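Local coordinates for protein endoglucanase E-5 (Thermobifida fusca, PDB 2CKS) that catalyses the endohydrolysis of beta-1,4-glucosidic linkages in cellulose, lichenin and cereal beta-D-glucans, the chain here being its glycoside hydrolase family 5 catalytic domain, at residues 79-82 with 83-86; 147-150 with 151-155; 208-211 with 212-216. All blocks are in the same frame, centred on the assembly; numbering follows the deposited sequence.

Contact 1. Residues 79-82 with 83-86; sequences TDRM and HQLI
Arg-81 meets Gln-84 and Leu-85 one turn further on, a local contact within helix 75-90, which packs against the outside of the barrel. The guanidinium and the amide stand almost perpendicular, their planes 87° apart. Arg-81 NH1 gives a hydrogen bond of 2.9 Å to Gln-84 OE1, but it is a bent one: the angle at the hydrogen is 140°, and the donor sits above the carbonyl plane of the amide instead of on a lone pair. Leu-85 takes one flat face of the same guanidinium, its CD2 methyl lying over the centre, 3.6 Å from Arg-81 CZ. A bend at chi2 (55°) lays the arginine forward along the helix, toward its C-terminal end, and so brings the guanidinium over that methyl. Its other nitrogens are engaged beyond the segments, NE in a salt bridge to Asp-40 and NH2 with the carbonyl of Leu-43, so its rotation is pinned from several directions.

Helix 75-90 is the crossover of a beta-alpha-beta unit in the TIM barrel, joining strand 59-65 to strand 95-101, and its inner side carries Met-82 and Ile-86 onto those strands. Under the side chains runs the regular i to i+4 backbone pattern, for example Leu-85 N to Arg-81 O at 2.8 Å.

On another side of the helix, in the conformer of His-83 modelled here, Thr-79 and His-83 run alongside each other in one direction, with the CG2 methyl of Thr-79 3.8 Å from His-83 NE2. Asp-80 OD1 approaches the edge of that imidazole, 4.1 Å from His-83 CD2, while its salt bridge goes to Arg-76. Both ring nitrogens of His-83 are hydrogen-bonded to helix 112-126, ND1 to His-126 and NE2 to Glu-121.

Contact 2. Residues 147-150 with 151-155; sequences SIKS and YAEEV
Lys-149 and Glu-153, one turn apart on helix 145-162, are joined by a short salt bridge, with NZ of Lys-149 2.6 Å from OE1 of Glu-153. The ammonium comes to the syn side of that oxygen and lies 18° out of the carboxylate plane; the other oxygen, Glu-153 OE2, is further from Lys-149 NZ at 3.7 Å. The lysine gets there by leaving the helix with CG anti to its own N (chi1 174°) and then bending at chi3 and chi4, while the glutamate runs extended beyond CG and crosses it at a slant. Lys-149 CG also passes 3.5 Å from Glu-153 OE1, putting aliphatic chain as well as charge against the acid.

Each charged end has a further partner that fixes its position: Lys-149 NZ bonds to the carbonyl of Pro-193, and Glu-153 OE1 takes the backbone N-H of Asn-195. The pair is therefore tied to the segment after helix 187-191.

Around the helix, the carbonyl of Ser-147 receives the backbone N of Tyr-151; in the conformers given for the two serines, OG of Ser-150 also reaches it, both donors at 3.0 Å from Ser-147 O and on the same face of its plane. Ser-150 reaches back there because OG sits between its N and carbonyl carbon (chi1 59°). In the next turn, Val-155 CG2 lies 3.6 Å above one face of the Tyr-151 ring, toward the rim.

As the crossover helix between strands 132-135 and 168-170 of the TIM barrel, 145-162 turns Tyr-151 and Val-155 onto helix 112-126 at Leu-112. The Tyr-151 hydroxyl bonds to the carbonyl of Ile-136, just past the end of strand 132-135, and Ile-148 packs on Pro-140, beside the probable proton donor Glu-139.

Contact 3. Residues 208-211 with 212-216; sequences ASHR and DNYLN
At the N terminus of helix 212-224, where the loop leaving barrel strand 199-206 turns into the helix, His-210 and Tyr-214 stack face to face near the catalytic centre of this TIM barrel. The His-210 side chain is about 8 Å from that of Glu-139 and about 9 Å from that of Glu-231, by similarity the proton donor and the nucleophile. The ring centroids of His-210 and Tyr-214 are 3.9 Å apart and the planes are inclined by 22°. Because of this tilt the histidine comes down at its ND1 side, 3.3 Å from Tyr-214 CZ and displaced toward the rim of the phenol. His-210 CB lies over the same phenol as a CH-pi contact, 3.8 Å from the centroid of the Tyr-214 ring, so that methylene and imidazole together blanket one face. Across the imidazole, Ser-209 CB lies over the rim of the opposite face.

Between the stacked residues sits Arg-211, the N-cap residue. Its carbonyl receives the first helical bond, from Leu-215 N at 3.1 Å to Arg-211 O, which is nearly straight (170° at the hydrogen) and in the carbonyl plane; Tyr-214 N adds a weak one. In this conformer of Asn-213 a water bridges the start of the helix, accepting from Arg-211 N and, at 2.6 Å, from Asn-213 ND2. With CG of Asn-213 between N and carbonyl carbon (chi1 66°), the amide is turned back toward the loop.

Helix 245-258 flanks this corner: Asp-212 forms a salt bridge with Arg-250, the His-210 carbonyl bonds to the hydroxyl of Tyr-251, and Arg-211 pairs with Asp-244 just before that helix. On the barrel side, His-210 packs on Phe-205 and Tyr-214 on Phe-203, both of strand 199-206.

How the contacts relate
From the N terminus, the contacts come in series and neither nest nor cross; each joins adjoining segments, so none closes a long loop. Contact 1 lies on the helix between the second and third barrel strands, contact 2 on the one between the fourth and fifth, and contact 3 at the start of the helix linking the sixth to the seventh. Helix 112-126 is a shared neighbour of contacts 1 and 2, whose centres are about 25 Å apart. Contacts 1 and 3 sit on opposite sides of the chain's centre, about 24 Å between nearest atoms. Contacts 2 and 3 both have a residue within about 9 Å of Glu-139, measured between side chains.

Contact 1. Residues 79-82 with 83-86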
loop_
_atom_site.group_PDB
_atom_site.type_symbol
_atom_site.label_atom_id
_atom_site.label_comp_id
_atom_site.label_asym_id
_atom_site.label_seq_id
_atom_site.Cartn_x
_atom_site.Cartn_y
_atom_site.Cartn_z
ATOM N N THR A 79 -14.773 9.527 4.053
ATOM C CA THR A 79 -15.222 8.154 4.246
ATOM C C THR A 79 -16.131 7.714 3.094
ATOM O O THR A 79 -15.990 6.609 2.573
ATOM C CB THR A 79 -15.951 8.021 5.589
ATOM O OG1 THR A 79 -15.083 8.427 6.653
ATOM C CG2 THR A 79 -16.292 6.557 5.898
ATOM N N ASP A 80 -17.049 8.585 2.682
ATOM C CA ASP A 80 -17.966 8.250 1.601
ATOM C C ASP A 80 -17.211 8.041 0.293
ATOM O O ASP A 80 -17.539 7.148 -0.477
ATOM C CB ASP A 80 -19.047 9.320 1.431
ATOM C CG ASP A 80 -20.130 9.229 2.488
ATOM O OD1 ASP A 80 -20.303 8.144 3.094
ATOM O OD2 ASP A 80 -20.861 10.201 2.773
ATOM N N ARG A 81 -16.180 8.841 0.048
ATOM C CA ARG A 81 -15.381 8.647 -1.155
ATOM C C ARG A 81 -14.598 7.326 -1.107
ATOM O O ARG A 81 -14.440 6.650 -2.129
ATOM C CB ARG A 81 -14.458 9.833 -1.377
ATOM C CG ARG A 81 -13.533 9.713 -2.568
ATOM C CD ARG A 81 -14.240 9.444 -3.893
ATOM N NE ARG A 81 -13.330 9.722 -4.996
ATOM C CZ ARG A 81 -13.467 9.279 -6.235
ATOM N NH1 ARG A 81 -14.480 8.498 -6.586
ATOM N NH2 ARG A 81 -12.561 9.617 -7.140
ATOM N N MET A 82 -14.112 6.965 0.073
ATOM C CA MET A 82 -13.404 5.705 0.232
ATOM C C MET A 82 -14.335 4.523 -0.040
ATOM O O MET A 82 -13.952 3.593 -0.735
ATOM C CB MET A 82 -12.758 5.611 1.611
ATOM C CG MET A 82 -11.561 6.547 1.794
ATOM S SD MET A 82 -10.133 6.193 0.749
ATOM C CE MET A 82 -9.391 4.845 1.650
ATOM N N HIS A 83 -15.565 4.568 0.467
ATOM C CA HIS A 83 -16.548 3.536 0.153
ATOM C C HIS A 83 -16.733 3.431 -1.357
ATOM O O HIS A 83 -16.776 2.341 -1.911
ATOM C CB HIS A 83 -17.907 3.875 0.757
ATOM C CG HIS A 83 -18.005 3.692 2.239
ATOM N ND1 HIS A 83 -17.560 2.562 2.899
ATOM C CD2 HIS A 83 -18.560 4.484 3.185
ATOM C CE1 HIS A 83 -17.825 2.678 4.188
ATOM N NE2 HIS A 83 -18.432 3.837 4.387
ATOM N N GLN A 84 -16.883 4.578 -2.017
ATOM C CA GLN A 84 -17.079 4.603 -3.452
ATOM C C GLN A 84 -15.891 3.991 -4.181
ATOM O O GLN A 84 -16.074 3.204 -5.096
ATOM C CB GLN A 84 -17.305 6.033 -3.920
ATOM C CG GLN A 84 -17.670 6.167 -5.369
ATOM C CD GLN A 84 -18.013 7.597 -5.694
ATOM O OE1 GLN A 84 -17.193 8.492 -5.487
ATOM N NE2 GLN A 84 -19.239 7.830 -6.146
ATOM N N LEU A 85 -14.675 4.324 -3.751
ATOM C CA LEU A 85 -13.485 3.812 -4.417
ATOM C C LEU A 85 -13.296 2.315 -4.161
ATOM O O LEU A 85 -12.842 1.593 -5.028
ATOM C CB LEU A 85 -12.246 4.595 -3.993
ATOM C CG LEU A 85 -12.151 6.028 -4.543
ATOM C CD1 LEU A 85 -11.098 6.806 -3.754
ATOM C CD2 LEU A 85 -11.832 6.027 -6.020
ATOM N N ILE A 86 -13.651 1.842 -2.973
ATOM C CA ILE A 86 -13.573 0.412 -2.679
ATOM C C ILE A 86 -14.510 -0.358 -3.600
ATOM O O ILE A 86 -14.138 -1.391 -4.143
ATOM C CB ILE A 86 -13.908 0.131 -1.197
ATOM C CG1 ILE A 86 -12.770 0.627 -0.301
ATOM C CG2 ILE A 86 -14.122 -1.375 -0.944
ATOM C CD1 ILE A 86 -13.183 0.809 1.136
#

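Contact 2. Residues 147-150 with 151-155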
loop_
_atom_site.group_PDB
_atom_site.type_symbol
_atom_site.label_atom_id
_atom_site.label_comp_id
_atom_site.label_asym_id
_atom_site.label_seq_id
_atom_site.Cartn_x
_atom_site.Cartn_y
_atom_site.Cartn_z
ATOM N N SER A 147 5.710 0.674 20.592
ATOM C CA SER A 147 4.558 1.565 20.549
ATOM C C SER A 147 3.722 1.320 19.295
ATOM O O SER A 147 2.507 1.464 19.336
ATOM C CB SER A 147 4.984 3.029 20.642
ATOM O OG SER A 147 5.498 3.491 19.415
ATOM N N ILE A 148 4.366 0.944 18.189
ATOM C CA ILE A 148 3.620 0.597 16.972
ATOM C C ILE A 148 2.840 -0.680 17.212
ATOM O O ILE A 148 1.679 -0.768 16.853
ATOM C CB ILE A 148 4.541 0.457 15.748
ATOM C CG1 ILE A 148 5.222 1.789 15.445
ATOM C CG2 ILE A 148 3.724 -0.007 14.532
ATOM C CD1 ILE A 148 6.392 1.656 14.504
ATOM N N LYS A 149 3.473 -1.642 17.870
ATOM C CA LYS A 149 2.822 -2.896 18.216
ATOM C C LYS A 149 1.590 -2.652 19.105
ATOM O O LYS A 149 0.539 -3.219 18.878
ATOM C CB LYS A 149 3.832 -3.826 18.919
ATOM C CG LYS A 149 3.228 -5.116 19.461
ATOM C CD LYS A 149 4.246 -5.939 20.231
ATOM C CE LYS A 149 3.631 -6.655 21.425
ATOM N NZ LYS A 149 2.884 -7.854 20.977
ATOM N N SER A 150 1.718 -1.804 20.118
ATOM C CA SER A 150 0.587 -1.535 21.005
ATOM C C SER A 150 -0.523 -0.773 20.273
ATOM O O SER A 150 -1.695 -0.997 20.541
ATOM C CB SER A 150 1.027 -0.802 22.279
ATOM O OG SER A 150 1.653 0.434 21.991
ATOM N N TYR A 151 -0.155 0.099 19.332
ATOM C CA TYR A 151 -1.140 0.784 18.499
ATOM C C TYR A 151 -1.909 -0.248 17.682
ATOM O O TYR A 151 -3.134 -0.211 17.621
ATOM C CB TYR A 151 -0.466 1.796 17.558
ATOM C CG TYR A 151 -1.363 2.255 16.424
ATOM C CD1 TYR A 151 -2.323 3.249 16.616
ATOM C CD2 TYR A 151 -1.272 1.681 15.163
ATOM C CE1 TYR A 151 -3.151 3.661 15.573
ATOM C CE2 TYR A 151 -2.104 2.071 14.134
ATOM C CZ TYR A 151 -3.033 3.059 14.334
ATOM O OH TYR A 151 -3.832 3.435 13.269
ATOM N N ALA A 152 -1.178 -1.170 17.058
ATOM C CA ALA A 152 -1.771 -2.186 16.200
ATOM C C ALA A 152 -2.751 -3.026 17.006
ATOM O O ALA A 152 -3.835 -3.350 16.549
ATOM C CB ALA A 152 -0.683 -3.075 15.575
ATOM N N GLU A 153 -2.384 -3.324 18.244
ATOM C CA GLU A 153 -3.202 -4.172 19.103
ATOM C C GLU A 153 -4.454 -3.445 19.628
ATOM O O GLU A 153 -5.392 -4.089 20.099
ATOM C CB GLU A 153 -2.321 -4.767 20.211
ATOM C CG GLU A 153 -1.342 -5.779 19.618
ATOM C CD GLU A 153 -0.272 -6.292 20.557
ATOM O OE1 GLU A 153 0.470 -7.204 20.123
ATOM O OE2 GLU A 153 -0.166 -5.817 21.709
ATOM N N GLU A 154 -4.478 -2.117 19.518
ATOM C CA GLU A 154 -5.676 -1.312 19.795
ATOM C C GLU A 154 -6.641 -1.258 18.597
ATOM O O GLU A 154 -7.853 -1.258 18.777
ATOM C CB GLU A 154 -5.286 0.118 20.227
ATOM C CG GLU A 154 -4.542 0.181 21.555
ATOM C CD GLU A 154 -3.990 1.554 21.903
ATOM O OE1 GLU A 154 -2.967 1.977 21.340
ATOM O OE2 GLU A 154 -4.581 2.216 22.752
ATOM N N VAL A 155 -6.111 -1.217 17.373
ATOM C CA VAL A 155 -6.945 -1.056 16.178
ATOM C C VAL A 155 -7.421 -2.394 15.625
ATOM O O VAL A 155 -8.551 -2.506 15.169
ATOM C CB VAL A 155 -6.189 -0.284 15.067
ATOM C CG1 VAL A 155 -7.032 -0.162 13.801
ATOM C CG2 VAL A 155 -5.809 1.083 15.567
#

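Contact 3. Residues 208-211 with 212-216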
loop_
_atom_site.group_PDB
_atom_site.type_symbol
_atom_site.label_atom_id
_atom_site.label_comp_id
_atom_site.label_asym_id
_atom_site.label_seq_id
_atom_site.Cartn_x
_atom_site.Cartn_y
_atom_site.Cartn_z
ATOM N N ALA A 208 16.572 4.913 -5.707
ATOM C CA ALA A 208 17.733 5.772 -5.960
ATOM C C ALA A 208 18.452 6.135 -4.658
ATOM O O ALA A 208 19.665 6.375 -4.659
ATOM C CB ALA A 208 17.336 7.011 -6.733
ATOM N N SER A 209 17.709 6.135 -3.555
ATOM C CA SER A 209 18.230 6.465 -2.225
ATOM C C SER A 209 18.520 5.253 -1.339
ATOM O O SER A 209 19.380 5.325 -0.454
ATOM C CB SER A 209 17.223 7.334 -1.487
ATOM O OG SER A 209 17.070 8.576 -2.131
ATOM N N HIS A 210 17.799 4.156 -1.560
ATOM C CA HIS A 210 17.794 3.028 -0.632
ATOM C C HIS A 210 18.431 1.837 -1.321
ATOM O O HIS A 210 17.833 1.212 -2.203
ATOM C CB HIS A 210 16.369 2.698 -0.197
ATOM C CG HIS A 210 15.703 3.786 0.586
ATOM N ND1 HIS A 210 16.380 4.622 1.446
ATOM C CD2 HIS A 210 14.410 4.182 0.626
ATOM C CE1 HIS A 210 15.530 5.478 1.990
ATOM N NE2 HIS A 210 14.327 5.231 1.506
ATOM N N ARG A 211 19.656 1.538 -0.906
ATOM C CA ARG A 211 20.546 0.629 -1.617
ATOM C C ARG A 211 20.581 -0.740 -0.925
ATOM O O ARG A 211 19.557 -1.227 -0.457
ATOM C CB ARG A 211 21.957 1.240 -1.707
ATOM C CG ARG A 211 22.027 2.759 -1.847
ATOM C CD ARG A 211 21.575 3.286 -3.185
ATOM N NE ARG A 211 22.272 2.649 -4.299
ATOM C CZ ARG A 211 21.877 2.727 -5.571
ATOM N NH1 ARG A 211 20.792 3.433 -5.903
ATOM N NH2 ARG A 211 22.569 2.095 -6.515
ATOM N N ASP A 212 21.757 -1.357 -0.837
ATOM C CA ASP A 212 21.859 -2.750 -0.422
ATOM C C ASP A 212 21.396 -3.029 1.007
ATOM O O ASP A 212 20.899 -4.119 1.282
ATOM C CB ASP A 212 23.296 -3.261 -0.621
ATOM C CG ASP A 212 23.654 -3.429 -2.086
ATOM O OD1 ASP A 212 23.234 -2.587 -2.908
ATOM O OD2 ASP A 212 24.362 -4.365 -2.514
ATOM N N ASN A 213 21.566 -2.075 1.919
ATOM C CA ASN A 213 21.106 -2.274 3.294
ATOM C C ASN A 213 19.580 -2.357 3.409
ATOM O O ASN A 213 19.066 -3.054 4.276
ATOM C CB ASN A 213 21.717 -1.263 4.289
ATOM C CG ASN A 213 21.282 0.182 4.044
ATOM O OD1 ASN A 213 21.092 0.941 4.996
ATOM N ND2 ASN A 213 21.174 0.579 2.781
ATOM N N TYR A 214 18.865 -1.669 2.525
ATOM C CA TYR A 214 17.407 -1.765 2.483
ATOM C C TYR A 214 16.966 -3.059 1.790
ATOM O O TYR A 214 16.054 -3.740 2.262
ATOM C CB TYR A 214 16.811 -0.531 1.790
ATOM C CG TYR A 214 16.819 0.701 2.659
ATOM C CD1 TYR A 214 15.656 1.167 3.261
ATOM C CD2 TYR A 214 17.991 1.405 2.873
ATOM C CE1 TYR A 214 15.673 2.313 4.068
ATOM C CE2 TYR A 214 18.017 2.547 3.663
ATOM C CZ TYR A 214 16.858 2.989 4.260
ATOM O OH TYR A 214 16.899 4.121 5.047
ATOM N N LEU A 215 17.616 -3.398 0.682
ATOM C CA LEU A 215 17.339 -4.644 -0.035
ATOM C C LEU A 215 17.590 -5.856 0.868
ATOM O O LEU A 215 16.782 -6.775 0.925
ATOM C CB LEU A 215 18.189 -4.720 -1.316
ATOM C CG LEU A 215 17.966 -5.906 -2.251
ATOM C CD1 LEU A 215 16.636 -5.777 -2.952
ATOM C CD2 LEU A 215 19.097 -5.995 -3.272
ATOM N N ASN A 216 18.709 -5.844 1.579
ATOM C CA ASN A 216 19.028 -6.908 2.529
ATOM C C ASN A 216 17.982 -7.059 3.636
ATOM O O ASN A 216 17.616 -8.181 3.998
ATOM C CB ASN A 216 20.414 -6.687 3.154
ATOM C CG ASN A 216 21.558 -6.946 2.170
ATOM O OD1 ASN A 216 21.373 -7.575 1.145
ATOM N ND2 ASN A 216 22.742 -6.452 2.496
HETATM O O HOH W 1 21.186 2.819 1.422
#